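Local coordinates for TRNA nucleotidyl transferase-related protein (Thermotoga maritima, PDB 3H38), which is a class II CCA-adding enzyme that probably uses CTP and ATP, with magnesium, to build the CCA end of tRNA, at residues 350-355 against 361-366; 287-292 against 315-320; 228-233 against 262-267. One frame throughout, in Å; residues are numbered along the deposited sequence.

Contact 1 (350-355 against 361-366)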
ATOM      1  N   HIS A 350     -10.113  11.508   7.896  1.00 38.97           N
ATOM      2  CA  HIS A 350      -9.689  11.802   9.252  1.00 34.17           C
ATOM      3  C   HIS A 350     -10.890  12.310  10.060  1.00 38.66           C
ATOM      4  O   HIS A 350     -11.093  11.908  11.194  1.00 44.79           O
ATOM      5  CB  HIS A 350      -8.550  12.833   9.200  1.00 32.40           C
ATOM      6  CG  HIS A 350      -7.871  13.079  10.507  1.00 34.85           C
ATOM      7  ND1 HIS A 350      -8.094  12.308  11.634  1.00 39.40           N
ATOM      8  CD2 HIS A 350      -6.930  13.994  10.864  1.00 34.30           C
ATOM      9  CE1 HIS A 350      -7.347  12.753  12.626  1.00 36.14           C
ATOM     10  NE2 HIS A 350      -6.635  13.781  12.189  1.00 38.45           N
ATOM     11  N   PHE A 351     -11.702  13.179   9.475  1.00 36.45           N
ATOM     12  CA  PHE A 351     -12.943  13.553  10.147  1.00 45.86           C
ATOM     13  C   PHE A 351     -13.842  12.331  10.323  1.00 42.04           C
ATOM     14  O   PHE A 351     -14.408  12.106  11.402  1.00 42.33           O
ATOM     15  CB  PHE A 351     -13.671  14.671   9.405  1.00 45.90           C
ATOM     16  CG  PHE A 351     -13.205  16.053   9.783  1.00 47.19           C
ATOM     17  CD1 PHE A 351     -12.743  16.937   8.817  1.00 43.23           C
ATOM     18  CD2 PHE A 351     -13.221  16.466  11.111  1.00 44.27           C
ATOM     19  CE1 PHE A 351     -12.313  18.218   9.169  1.00 47.21           C
ATOM     20  CE2 PHE A 351     -12.795  17.745  11.471  1.00 45.19           C
ATOM     21  CZ  PHE A 351     -12.337  18.620  10.498  1.00 48.02           C
ATOM     22  N   LEU A 352     -13.942  11.512   9.285  1.00 35.51           N
ATOM     23  CA  LEU A 352     -14.781  10.327   9.399  1.00 47.03           C
ATOM     24  C   LEU A 352     -14.249   9.308  10.409  1.00 46.86           C
ATOM     25  O   LEU A 352     -15.010   8.468  10.907  1.00 48.66           O
ATOM     26  CB  LEU A 352     -15.010   9.682   8.035  1.00 51.18           C
ATOM     27  CG  LEU A 352     -15.942  10.472   7.109  1.00 52.02           C
ATOM     28  CD1 LEU A 352     -15.644  10.148   5.656  1.00 48.88           C
ATOM     29  CD2 LEU A 352     -17.398  10.196   7.446  1.00 53.40           C
ATOM     30  N   ALA A 353     -12.957   9.380  10.732  1.00 33.47           N
ATOM     31  CA  ALA A 353     -12.409   8.427  11.701  1.00 37.03           C
ATOM     32  C   ALA A 353     -13.013   8.612  13.095  1.00 41.15           C
ATOM     33  O   ALA A 353     -12.954   7.716  13.926  1.00 39.80           O
ATOM     34  CB  ALA A 353     -10.880   8.496  11.761  1.00 34.13           C
ATOM     35  N   TYR A 354     -13.613   9.769  13.342  1.00 46.13           N
ATOM     36  CA  TYR A 354     -14.166  10.060  14.658  1.00 46.61           C
ATOM     37  C   TYR A 354     -15.639   9.687  14.779  1.00 57.93           C
ATOM     38  O   TYR A 354     -16.225   9.753  15.878  1.00 49.01           O
ATOM     39  CB  TYR A 354     -14.038  11.545  14.954  1.00 44.94           C
ATOM     40  CG  TYR A 354     -12.718  11.974  15.529  1.00 48.68           C
ATOM     41  CD1 TYR A 354     -11.660  12.341  14.706  1.00 49.15           C
ATOM     42  CD2 TYR A 354     -12.536  12.046  16.903  1.00 53.94           C
ATOM     43  CE1 TYR A 354     -10.446  12.757  15.242  1.00 51.11           C
ATOM     44  CE2 TYR A 354     -11.333  12.455  17.450  1.00 56.98           C
ATOM     45  CZ  TYR A 354     -10.289  12.814  16.619  1.00 55.11           C
ATOM     46  OH  TYR A 354      -9.096  13.230  17.178  1.00 52.23           O
ATOM     47  N   LEU A 355     -16.280   9.326  13.674  1.00 58.72           N
ATOM     48  CA  LEU A 355     -17.707   9.085  13.824  1.00 59.70           C
ATOM     49  C   LEU A 355     -18.317   7.783  13.301  1.00 62.78           C
ATOM     50  O   LEU A 355     -17.731   7.046  12.492  1.00 55.63           O
ATOM     51  CB  LEU A 355     -18.542  10.306  13.411  1.00 58.12           C
ATOM     52  CG  LEU A 355     -18.503  10.844  11.994  1.00 51.75           C
ATOM     53  CD1 LEU A 355     -17.867  12.224  11.987  1.00 40.13           C
ATOM     54  CD2 LEU A 355     -17.789   9.858  11.068  1.00 57.45           C
ATOM     55  N   GLY A 361     -23.644   9.583   9.376  1.00 65.46           N
ATOM     56  CA  GLY A 361     -24.707   9.774   8.403  1.00 65.78           C
ATOM     57  C   GLY A 361     -25.017  11.227   8.067  1.00 63.64           C
ATOM     58  O   GLY A 361     -25.137  11.594   6.901  1.00 60.45           O
ATOM     59  N   LEU A 362     -25.140  12.083   9.064  1.00 67.48           N
ATOM     60  CA  LEU A 362     -25.401  13.480   8.805  1.00 67.47           C
ATOM     61  C   LEU A 362     -24.243  14.214   8.185  1.00 73.67           C
ATOM     62  O   LEU A 362     -24.341  14.707   7.079  1.00 79.82           O
ATOM     63  CB  LEU A 362     -25.620  14.161  10.148  1.00 68.28           C
ATOM     64  CG  LEU A 362     -26.518  15.363  10.401  1.00 67.71           C
ATOM     65  CD1 LEU A 362     -25.941  16.203  11.471  1.00 62.54           C
ATOM     66  CD2 LEU A 362     -26.822  16.156   9.196  1.00 60.76           C
ATOM     67  N   PHE A 363     -23.111  14.196   8.862  1.00 71.31           N
ATOM     68  CA  PHE A 363     -21.864  14.711   8.317  1.00 65.48           C
ATOM     69  C   PHE A 363     -21.600  14.237   6.878  1.00 61.62           C
ATOM     70  O   PHE A 363     -21.184  15.029   6.035  1.00 53.39           O
ATOM     71  CB  PHE A 363     -20.715  14.335   9.258  1.00 60.46           C
ATOM     72  CG  PHE A 363     -19.365  14.827   8.814  1.00 64.93           C
ATOM     73  CD1 PHE A 363     -19.080  16.183   8.784  1.00 60.63           C
ATOM     74  CD2 PHE A 363     -18.366  13.926   8.448  1.00 62.26           C
ATOM     75  CE1 PHE A 363     -17.828  16.625   8.383  1.00 54.75           C
ATOM     76  CE2 PHE A 363     -17.117  14.369   8.050  1.00 50.00           C
ATOM     77  CZ  PHE A 363     -16.848  15.716   8.019  1.00 48.55           C
ATOM     78  N   LYS A 364     -21.869  12.964   6.589  1.00 59.08           N
ATOM     79  CA  LYS A 364     -21.655  12.437   5.240  1.00 56.50           C
ATOM     80  C   LYS A 364     -22.414  13.242   4.189  1.00 70.80           C
ATOM     81  O   LYS A 364     -21.926  13.448   3.074  1.00 73.21           O
ATOM     82  CB  LYS A 364     -22.086  10.975   5.153  1.00 48.93           C
ATOM     83  CG  LYS A 364     -21.029   9.995   5.565  1.00 56.72           C
ATOM     84  CD  LYS A 364     -21.540   8.573   5.484  1.00 59.05           C
ATOM     85  CE  LYS A 364     -20.390   7.575   5.509  1.00 63.19           C
ATOM     86  NZ  LYS A 364     -20.901   6.215   5.182  1.00 69.21           N
ATOM     87  N   SER A 365     -23.679  13.550   4.444  1.00 72.82           N
ATOM     88  CA  SER A 365     -24.424  14.389   3.526  1.00 79.52           C
ATOM     89  C   SER A 365     -24.065  15.843   3.542  1.00 80.89           C
ATOM     90  O   SER A 365     -23.910  16.455   2.524  1.00 85.61           O
ATOM     91  CB  SER A 365     -25.923  14.179   3.584  1.00 80.01           C
ATOM     92  OG  SER A 365     -26.334  13.527   2.394  1.00 83.34           O
ATOM     93  N   TYR A 366     -23.901  16.391   4.720  1.00 76.19           N
ATOM     94  CA  TYR A 366     -23.490  17.783   4.777  1.00 73.15           C
ATOM     95  C   TYR A 366     -22.310  17.957   3.828  1.00 78.67           C
ATOM     96  O   TYR A 366     -22.179  18.970   3.141  1.00 88.79           O
ATOM     97  CB  TYR A 366     -23.077  18.151   6.200  1.00 67.87           C
ATOM     98  CG  TYR A 366     -24.224  18.591   7.074  1.00 75.35           C
ATOM     99  CD1 TYR A 366     -23.994  19.268   8.267  1.00 77.53           C
ATOM    100  CD2 TYR A 366     -25.542  18.354   6.696  1.00 80.93           C
ATOM    101  CE1 TYR A 366     -25.052  19.684   9.070  1.00 81.55           C
ATOM    102  CE2 TYR A 366     -26.600  18.766   7.486  1.00 82.75           C
ATOM    103  CZ  TYR A 366     -26.353  19.431   8.676  1.00 83.45           C
ATOM    104  OH  TYR A 366     -27.409  19.840   9.471  1.00 81.96           O
TER

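Contact 2 (287-292 against 315-320)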
ATOM      1  N   PHE A 287      -2.418   8.215  13.240  1.00 39.29           N
ATOM      2  CA  PHE A 287      -1.174   7.926  13.947  1.00 26.77           C
ATOM      3  C   PHE A 287      -0.527   9.147  14.541  1.00 25.70           C
ATOM      4  O   PHE A 287      -0.043   9.132  15.677  1.00 30.49           O
ATOM      5  CB  PHE A 287      -0.197   7.258  12.993  1.00 30.52           C
ATOM      6  CG  PHE A 287      -0.458   5.791  12.797  1.00 31.11           C
ATOM      7  CD1 PHE A 287      -1.292   5.109  13.666  1.00 34.59           C
ATOM      8  CD2 PHE A 287       0.154   5.092  11.782  1.00 37.41           C
ATOM      9  CE1 PHE A 287      -1.525   3.774  13.520  1.00 35.01           C
ATOM     10  CE2 PHE A 287      -0.065   3.729  11.633  1.00 39.05           C
ATOM     11  CZ  PHE A 287      -0.902   3.072  12.495  1.00 40.47           C
ATOM     12  N   LEU A 288      -0.548  10.226  13.781  1.00 34.43           N
ATOM     13  CA  LEU A 288       0.248  11.393  14.128  1.00 38.57           C
ATOM     14  C   LEU A 288      -0.517  12.510  14.871  1.00 38.34           C
ATOM     15  O   LEU A 288       0.009  13.598  15.089  1.00 43.58           O
ATOM     16  CB  LEU A 288       0.970  11.918  12.881  1.00 37.06           C
ATOM     17  CG  LEU A 288       2.376  11.372  12.541  1.00 39.02           C
ATOM     18  CD1 LEU A 288       2.640   9.952  13.017  1.00 33.24           C
ATOM     19  CD2 LEU A 288       2.654  11.493  11.060  1.00 31.11           C
ATOM     20  N   GLU A 289      -1.744  12.235  15.288  1.00 36.01           N
ATOM     21  CA  GLU A 289      -2.436  13.186  16.144  1.00 41.07           C
ATOM     22  C   GLU A 289      -1.605  13.530  17.378  1.00 41.25           C
ATOM     23  O   GLU A 289      -0.994  12.648  17.994  1.00 40.35           O
ATOM     24  CB  GLU A 289      -3.802  12.646  16.564  1.00 35.84           C
ATOM     25  CG  GLU A 289      -4.818  12.657  15.432  1.00 33.06           C
ATOM     26  CD  GLU A 289      -6.207  12.213  15.885  1.00 41.99           C
ATOM     27  OE1 GLU A 289      -7.176  12.475  15.144  1.00 42.03           O
ATOM     28  OE2 GLU A 289      -6.332  11.603  16.979  1.00 41.30           O
ATOM     29  N   PHE A 290      -1.569  14.821  17.709  1.00 37.21           N
ATOM     30  CA  PHE A 290      -1.027  15.312  18.986  1.00 40.49           C
ATOM     31  C   PHE A 290       0.490  15.269  19.072  1.00 49.02           C
ATOM     32  O   PHE A 290       1.075  15.300  20.165  1.00 49.15           O
ATOM     33  CB  PHE A 290      -1.669  14.585  20.169  1.00 37.26           C
ATOM     34  CG  PHE A 290      -3.159  14.729  20.209  1.00 44.10           C
ATOM     35  CD1 PHE A 290      -3.978  13.630  20.011  1.00 42.36           C
ATOM     36  CD2 PHE A 290      -3.740  15.981  20.403  1.00 48.57           C
ATOM     37  CE1 PHE A 290      -5.348  13.759  20.027  1.00 45.43           C
ATOM     38  CE2 PHE A 290      -5.113  16.123  20.423  1.00 52.14           C
ATOM     39  CZ  PHE A 290      -5.921  15.010  20.231  1.00 55.54           C
ATOM     40  N   TYR A 291       1.118  15.221  17.905  1.00 45.35           N
ATOM     41  CA  TYR A 291       2.566  15.204  17.822  1.00 41.37           C
ATOM     42  C   TYR A 291       3.111  16.612  18.009  1.00 40.95           C
ATOM     43  O   TYR A 291       2.666  17.565  17.373  1.00 46.81           O
ATOM     44  CB  TYR A 291       3.025  14.641  16.469  1.00 39.58           C
ATOM     45  CG  TYR A 291       3.429  13.185  16.490  1.00 34.65           C
ATOM     46  CD1 TYR A 291       4.656  12.790  15.980  1.00 37.74           C
ATOM     47  CD2 TYR A 291       2.588  12.208  17.011  1.00 38.20           C
ATOM     48  CE1 TYR A 291       5.049  11.459  15.992  1.00 36.86           C
ATOM     49  CE2 TYR A 291       2.971  10.863  17.028  1.00 39.00           C
ATOM     50  CZ  TYR A 291       4.210  10.502  16.512  1.00 38.16           C
ATOM     51  OH  TYR A 291       4.633   9.191  16.511  1.00 36.35           O
ATOM     52  N   ASP A 292       4.076  16.729  18.904  1.00 45.07           N
ATOM     53  CA  ASP A 292       4.813  17.966  19.086  1.00 53.78           C
ATOM     54  C   ASP A 292       5.686  18.244  17.855  1.00 58.54           C
ATOM     55  O   ASP A 292       6.021  17.330  17.100  1.00 65.66           O
ATOM     56  CB  ASP A 292       5.668  17.859  20.349  1.00 54.34           C
ATOM     57  CG  ASP A 292       6.309  16.472  20.510  1.00 67.99           C
ATOM     58  OD1 ASP A 292       5.619  15.429  20.311  1.00 65.96           O
ATOM     59  OD2 ASP A 292       7.506  16.436  20.857  1.00 68.85           O
ATOM     60  N   HIS A 315      -5.496  20.602  12.334  1.00 37.31           N
ATOM     61  CA  HIS A 315      -6.820  21.158  12.109  1.00 35.51           C
ATOM     62  C   HIS A 315      -7.880  20.165  12.591  1.00 40.58           C
ATOM     63  O   HIS A 315      -8.800  20.537  13.307  1.00 42.74           O
ATOM     64  CB  HIS A 315      -7.018  21.523  10.633  1.00 39.60           C
ATOM     65  CG  HIS A 315      -8.382  22.066  10.315  1.00 48.00           C
ATOM     66  ND1 HIS A 315      -8.938  23.142  10.991  1.00 55.42           N
ATOM     67  CD2 HIS A 315      -9.299  21.704   9.388  1.00 41.15           C
ATOM     68  CE1 HIS A 315     -10.131  23.402  10.499  1.00 48.18           C
ATOM     69  NE2 HIS A 315     -10.377  22.549   9.517  1.00 46.56           N
ATOM     70  N   VAL A 316      -7.728  18.890  12.235  1.00 47.97           N
ATOM     71  CA  VAL A 316      -8.728  17.887  12.607  1.00 50.82           C
ATOM     72  C   VAL A 316      -8.679  17.602  14.104  1.00 50.61           C
ATOM     73  O   VAL A 316      -9.705  17.623  14.781  1.00 50.52           O
ATOM     74  CB  VAL A 316      -8.593  16.577  11.760  1.00 38.39           C
ATOM     75  CG1 VAL A 316      -9.545  15.478  12.239  1.00 30.16           C
ATOM     76  CG2 VAL A 316      -8.852  16.874  10.301  1.00 40.72           C
ATOM     77  N   GLU A 317      -7.486  17.368  14.639  1.00 49.98           N
ATOM     78  CA  GLU A 317      -7.401  17.051  16.060  1.00 51.02           C
ATOM     79  C   GLU A 317      -7.944  18.187  16.908  1.00 52.03           C
ATOM     80  O   GLU A 317      -8.485  17.953  17.980  1.00 55.69           O
ATOM     81  CB  GLU A 317      -5.984  16.662  16.489  1.00 53.21           C
ATOM     82  CG  GLU A 317      -4.956  17.766  16.363  1.00 60.85           C
ATOM     83  CD  GLU A 317      -3.531  17.264  16.558  1.00 68.82           C
ATOM     84  OE1 GLU A 317      -3.112  16.309  15.849  1.00 59.97           O
ATOM     85  OE2 GLU A 317      -2.829  17.833  17.427  1.00 76.70           O
ATOM     86  N   LYS A 318      -7.817  19.419  16.425  1.00 56.24           N
ATOM     87  CA  LYS A 318      -8.265  20.570  17.209  1.00 55.83           C
ATOM     88  C   LYS A 318      -9.750  20.848  17.020  1.00 55.76           C
ATOM     89  O   LYS A 318     -10.442  21.177  17.979  1.00 57.26           O
ATOM     90  CB  LYS A 318      -7.432  21.817  16.896  1.00 57.07           C
ATOM     91  CG  LYS A 318      -6.013  21.758  17.453  1.00 61.65           C
ATOM     92  CD  LYS A 318      -5.195  22.970  17.033  1.00 62.95           C
ATOM     93  CE  LYS A 318      -3.787  22.910  17.604  1.00 66.07           C
ATOM     94  NZ  LYS A 318      -3.770  22.952  19.097  1.00 68.87           N
ATOM     95  N   SER A 319     -10.243  20.688  15.795  1.00 57.01           N
ATOM     96  CA  SER A 319     -11.650  20.978  15.497  1.00 53.86           C
ATOM     97  C   SER A 319     -12.582  19.776  15.684  1.00 54.78           C
ATOM     98  O   SER A 319     -13.808  19.902  15.568  1.00 45.94           O
ATOM     99  CB  SER A 319     -11.803  21.525  14.075  1.00 51.98           C
ATOM    100  OG  SER A 319     -11.812  20.475  13.131  1.00 58.80           O
ATOM    101  N   ALA A 320     -12.004  18.611  15.965  1.00 58.85           N
ATOM    102  CA  ALA A 320     -12.799  17.391  16.107  1.00 58.21           C
ATOM    103  C   ALA A 320     -13.827  17.450  17.248  1.00 62.16           C
ATOM    104  O   ALA A 320     -15.005  17.166  17.032  1.00 66.18           O
ATOM    105  CB  ALA A 320     -11.900  16.160  16.244  1.00 51.80           C
TER

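Contact 3 (228-233 against 262-267)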
ATOM      1  N   LYS A 228      -5.558  -6.709   1.426  1.00 63.82           N
ATOM      2  CA  LYS A 228      -6.986  -6.808   1.619  1.00 68.38           C
ATOM      3  C   LYS A 228      -7.604  -6.317   2.899  1.00 72.28           C
ATOM      4  O   LYS A 228      -8.546  -5.562   2.821  1.00 86.11           O
ATOM      5  CB  LYS A 228      -7.523  -8.187   1.252  1.00 67.32           C
ATOM      6  CG  LYS A 228      -7.170  -9.298   2.164  1.00 82.14           C
ATOM      7  CD  LYS A 228      -6.899 -10.555   1.334  1.00 91.30           C
ATOM      8  CE  LYS A 228      -6.981 -11.837   2.122  1.00 92.56           C
ATOM      9  NZ  LYS A 228      -8.383 -12.177   2.440  1.00 89.82           N
ATOM     10  N   ASN A 229      -7.108  -6.707   4.066  1.00 58.15           N
ATOM     11  CA  ASN A 229      -7.719  -6.233   5.303  1.00 48.81           C
ATOM     12  C   ASN A 229      -6.699  -5.543   6.147  1.00 41.72           C
ATOM     13  O   ASN A 229      -6.173  -6.113   7.058  1.00 43.42           O
ATOM     14  CB  ASN A 229      -8.335  -7.372   6.113  1.00 52.99           C
ATOM     15  CG  ASN A 229      -9.599  -7.925   5.495  1.00 74.23           C
ATOM     16  OD1 ASN A 229     -10.454  -7.183   5.051  1.00 78.65           O
ATOM     17  ND2 ASN A 229      -9.730  -9.241   5.480  1.00 79.31           N
ATOM     18  N   PRO A 230      -6.451  -4.292   5.827  1.00 36.09           N
ATOM     19  CA  PRO A 230      -5.374  -3.508   6.426  1.00 32.98           C
ATOM     20  C   PRO A 230      -5.536  -3.449   7.935  1.00 40.88           C
ATOM     21  O   PRO A 230      -4.557  -3.525   8.669  1.00 52.88           O
ATOM     22  CB  PRO A 230      -5.563  -2.109   5.823  1.00 36.84           C
ATOM     23  CG  PRO A 230      -6.482  -2.287   4.646  1.00 43.37           C
ATOM     24  CD  PRO A 230      -7.334  -3.484   4.965  1.00 29.39           C
ATOM     25  N   LEU A 231      -6.771  -3.319   8.392  1.00 40.87           N
ATOM     26  CA  LEU A 231      -7.049  -3.110   9.806  1.00 39.57           C
ATOM     27  C   LEU A 231      -6.543  -4.289  10.647  1.00 43.30           C
ATOM     28  O   LEU A 231      -6.059  -4.096  11.763  1.00 44.42           O
ATOM     29  CB  LEU A 231      -8.553  -2.929   9.993  1.00 36.86           C
ATOM     30  CG  LEU A 231      -9.160  -1.994  11.045  1.00 38.40           C
ATOM     31  CD1 LEU A 231     -10.154  -2.826  11.741  1.00 36.42           C
ATOM     32  CD2 LEU A 231      -8.173  -1.409  12.059  1.00 41.30           C
ATOM     33  N   LYS A 232      -6.615  -5.473  10.089  1.00 39.23           N
ATOM     34  CA  LYS A 232      -6.119  -6.674  10.684  1.00 45.28           C
ATOM     35  C   LYS A 232      -4.644  -6.638  10.897  1.00 39.82           C
ATOM     36  O   LYS A 232      -4.159  -7.067  11.897  1.00 38.23           O
ATOM     37  CB  LYS A 232      -6.344  -7.786   9.696  1.00 51.44           C
ATOM     38  CG  LYS A 232      -7.485  -8.604   9.974  1.00 64.80           C
ATOM     39  CD  LYS A 232      -7.162  -9.502  11.111  1.00 68.00           C
ATOM     40  CE  LYS A 232      -6.723 -10.803  10.619  1.00 66.17           C
ATOM     41  NZ  LYS A 232      -6.822 -11.731  11.733  1.00 52.25           N
ATOM     42  N   SER A 233      -3.963  -6.139   9.888  1.00 28.91           N
ATOM     43  CA  SER A 233      -2.503  -6.004   9.829  1.00 29.59           C
ATOM     44  C   SER A 233      -2.039  -4.984  10.862  1.00 30.64           C
ATOM     45  O   SER A 233      -1.140  -5.234  11.678  1.00 29.87           O
ATOM     46  CB  SER A 233      -2.086  -5.500   8.450  1.00 28.11           C
ATOM     47  OG  SER A 233      -2.254  -6.484   7.454  1.00 37.28           O
ATOM     48  N   ASN A 262     -13.279   3.151  12.240  1.00 32.16           N
ATOM     49  CA  ASN A 262     -14.056   4.158  11.517  1.00 31.68           C
ATOM     50  C   ASN A 262     -13.368   4.600  10.236  1.00 36.93           C
ATOM     51  O   ASN A 262     -14.012   4.764   9.199  1.00 46.09           O
ATOM     52  CB  ASN A 262     -14.312   5.404  12.370  1.00 34.44           C
ATOM     53  CG  ASN A 262     -15.154   5.117  13.603  1.00 43.29           C
ATOM     54  OD1 ASN A 262     -15.118   5.865  14.581  1.00 43.39           O
ATOM     55  ND2 ASN A 262     -15.898   4.027  13.569  1.00 37.90           N
ATOM     56  N   LEU A 263     -12.059   4.818  10.335  1.00 33.63           N
ATOM     57  CA  LEU A 263     -11.255   5.309   9.227  1.00 35.70           C
ATOM     58  C   LEU A 263     -11.475   4.424   8.005  1.00 42.79           C
ATOM     59  O   LEU A 263     -11.958   4.888   6.982  1.00 40.97           O
ATOM     60  CB  LEU A 263      -9.778   5.300   9.634  1.00 29.28           C
ATOM     61  CG  LEU A 263      -8.675   5.960   8.794  1.00 34.90           C
ATOM     62  CD1 LEU A 263      -7.781   4.923   8.123  1.00 40.56           C
ATOM     63  CD2 LEU A 263      -9.220   6.990   7.808  1.00 30.52           C
ATOM     64  N   PHE A 264     -11.139   3.144   8.133  1.00 46.06           N
ATOM     65  CA  PHE A 264     -11.181   2.221   7.000  1.00 43.79           C
ATOM     66  C   PHE A 264     -12.582   2.022   6.464  1.00 46.00           C
ATOM     67  O   PHE A 264     -12.780   2.056   5.251  1.00 56.83           O
ATOM     68  CB  PHE A 264     -10.503   0.887   7.343  1.00 33.03           C
ATOM     69  CG  PHE A 264      -8.994   0.966   7.319  1.00 43.70           C
ATOM     70  CD1 PHE A 264      -8.256   0.892   8.496  1.00 39.47           C
ATOM     71  CD2 PHE A 264      -8.315   1.170   6.104  1.00 43.95           C
ATOM     72  CE1 PHE A 264      -6.857   0.978   8.469  1.00 41.25           C
ATOM     73  CE2 PHE A 264      -6.911   1.269   6.056  1.00 40.67           C
ATOM     74  CZ  PHE A 264      -6.173   1.167   7.233  1.00 39.63           C
ATOM     75  N   ARG A 265     -13.544   1.840   7.365  1.00 39.79           N
ATOM     76  CA  ARG A 265     -14.952   1.731   6.985  1.00 43.09           C
ATOM     77  C   ARG A 265     -15.357   2.830   6.015  1.00 49.32           C
ATOM     78  O   ARG A 265     -16.066   2.587   5.030  1.00 62.52           O
ATOM     79  CB  ARG A 265     -15.891   1.782   8.214  1.00 35.88           C
ATOM     80  CG  ARG A 265     -17.396   1.706   7.827  1.00 41.01           C
ATOM     81  CD  ARG A 265     -18.387   2.339   8.870  1.00 44.50           C
ATOM     82  NE  ARG A 265     -17.974   2.016  10.227  1.00 46.97           N
ATOM     83  CZ  ARG A 265     -17.711   2.891  11.195  1.00 47.03           C
ATOM     84  NH1 ARG A 265     -17.295   2.433  12.368  1.00 49.59           N
ATOM     85  NH2 ARG A 265     -17.882   4.198  11.021  1.00 47.24           N
ATOM     86  N   ASN A 266     -14.903   4.042   6.300  1.00 43.21           N
ATOM     87  CA  ASN A 266     -15.405   5.213   5.614  1.00 47.84           C
ATOM     88  C   ASN A 266     -14.570   5.601   4.417  1.00 50.79           C
ATOM     89  O   ASN A 266     -14.974   6.424   3.596  1.00 55.76           O
ATOM     90  CB  ASN A 266     -15.524   6.371   6.599  1.00 52.72           C
ATOM     91  CG  ASN A 266     -16.708   6.210   7.530  1.00 61.41           C
ATOM     92  OD1 ASN A 266     -17.812   5.926   7.079  1.00 67.38           O
ATOM     93  ND2 ASN A 266     -16.484   6.376   8.834  1.00 59.30           N
ATOM     94  N   ILE A 267     -13.403   4.993   4.306  1.00 53.51           N
ATOM     95  CA  ILE A 267     -12.474   5.370   3.255  1.00 55.33           C
ATOM     96  C   ILE A 267     -13.023   5.166   1.827  1.00 66.34           C
ATOM     97  O   ILE A 267     -12.808   6.007   0.950  1.00 65.19           O
ATOM     98  CB  ILE A 267     -11.098   4.712   3.482  1.00 49.60           C
ATOM     99  CG1 ILE A 267     -10.258   5.618   4.405  1.00 47.72           C
ATOM    100  CG2 ILE A 267     -10.382   4.440   2.148  1.00 39.48           C
ATOM    101  CD1 ILE A 267      -8.900   5.070   4.761  1.00 41.94           C
TER

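Contact 1 (350-355 against 361-366)
F363 of helix 357-371 joins F351, L352 and L355 in a hydrophobic core between two consecutive helices, 345-352 and 357-371. A type I turn from L352 to L355 begins the short link between them. F363 has CG anti to its backbone N (chi1 -179°), which sends the ring out toward the preceding helix. Its CD2-CE2-CZ side does the touching. CZ lies 3.6 Å from F351 CB, and CE2 is also close to that CB. The two rings form an offset edge-to-face pair. The edge of F363 points toward the face of F351, with centroids 6.0 Å apart and planes at 65°. L352 comes to the edge of the F363 ring, near its plane, with L352 CD2 4.0 Å from F363 CD2. L355 reaches the same ring carbon from another direction, with L355 CD1 4.0 Å from F363 CD2. The first and last residues of the turn thus meet at one ring carbon. K364 adds its aliphatic part: K364 CG is 4.1 Å from L352 CD2. The charged end of K364 is engaged elsewhere, in a salt bridge with E360 and a cation-pi contact with W269. F351 and F363 both also touch V340 of helix 337-340, and F351 packs on S319 and L323 of helix 309-328. No hydrogen bond crosses between the segments. The arrangement is that of two consecutive helices joined by a short link, with a phenylalanine of the second packed on the end of the first, in the all-helical C-terminal part of this enzyme.

Contact 2 (287-292 against 315-320)
E317 of helix 309-328 receives a type II beta turn, L288 to Y291, in the loop between helices 279-287 and 293-302. The side chain of E317 can be followed outward from the helix. Its CB lies over one face of the F290 ring, 4.1 Å from F290 CZ. CG stands between the backbone N and the carbonyl carbon (chi1 65°), and beyond it the chain runs extended toward the turn. The carboxylate carbon CD comes next, 3.3 Å from F290 N. At the tip, E317 OE1 accepts a hydrogen bond of 2.8 Å from F290 N. The bond is fairly straight at the hydrogen (159°), but the donor meets the oxygen from above the carboxylate plane, 38° out of it. F290 is the third residue of the turn and has the positive phi expected there. E317, a buried residue, thus holds a backbone N-H of the turn. OE1 also touches E289 CA at 3.2 Å. The E289 carboxylate is turned away to another partner, in a salt bridge with K259. K259 probably offsets some of the negative charge that the two glutamates bring together. The second oxygen of E317 ends beside the aromatic ring, with OE2 3.6 Å from F290 CD2.

Contact 3 (228-233 against 262-267)
L231 and F264 bring the two backbones nearest each other, with CA atoms 7.3 Å apart. This is a helix-helix contact in an all-helical region, and 228-233 lies in the probable RNA-binding region of the poly(A) polymerase family. The segment 228-233 enters the first turn of helix 230-239 at P230, after N229 in the N-cap position. F264 carries the contact for its helix, 254-274. Its CG is anti to the carbonyl carbon (chi1 -77°), and the ring slants against P230 and L231. P230 meets the far end of the ring, with P230 CB 3.6 Å from F264 CZ and P230 CG 3.8 Å from F264 CE2. L231 comes from the same side of the ring plane at the CD1 carbon, with L231 CG 4.0 Å from F264 CD1. With an alanine for F264 the ring is gone, and a gap is likely to open between P230 and L231 on one side and L263 on the other. V283 of helix 279-287 also touches F264, and Y252 touches L231. L231 N lies over one face of the F264 ring, toward its rim, while L263 CD1 sits over the centre of the opposite face, 3.9 Å above the plane.

This chain is the C-terminal portion of the protein, a polymerase head followed by helices. All three contacts belong to those helices. Contact 3 comes first along the chain, then contact 2, then contact 1. The centre of contact 1 lies 16 Å from that of each of the others. Contacts 2 and 3 have centres 20 Å apart. Contact 1 bridges them. Y354 probably hydrogen-bonds to E289, and L355 O probably accepts from R265. Helix 254-274 thus meets helix 230-239 through F264 and the 350-355 segment through R265. P230 is about 9 Å from the nucleotide-binding R183, side chain to side chain, though no nucleotide is bound here. Contacts 1 and 2 lie away from such sites.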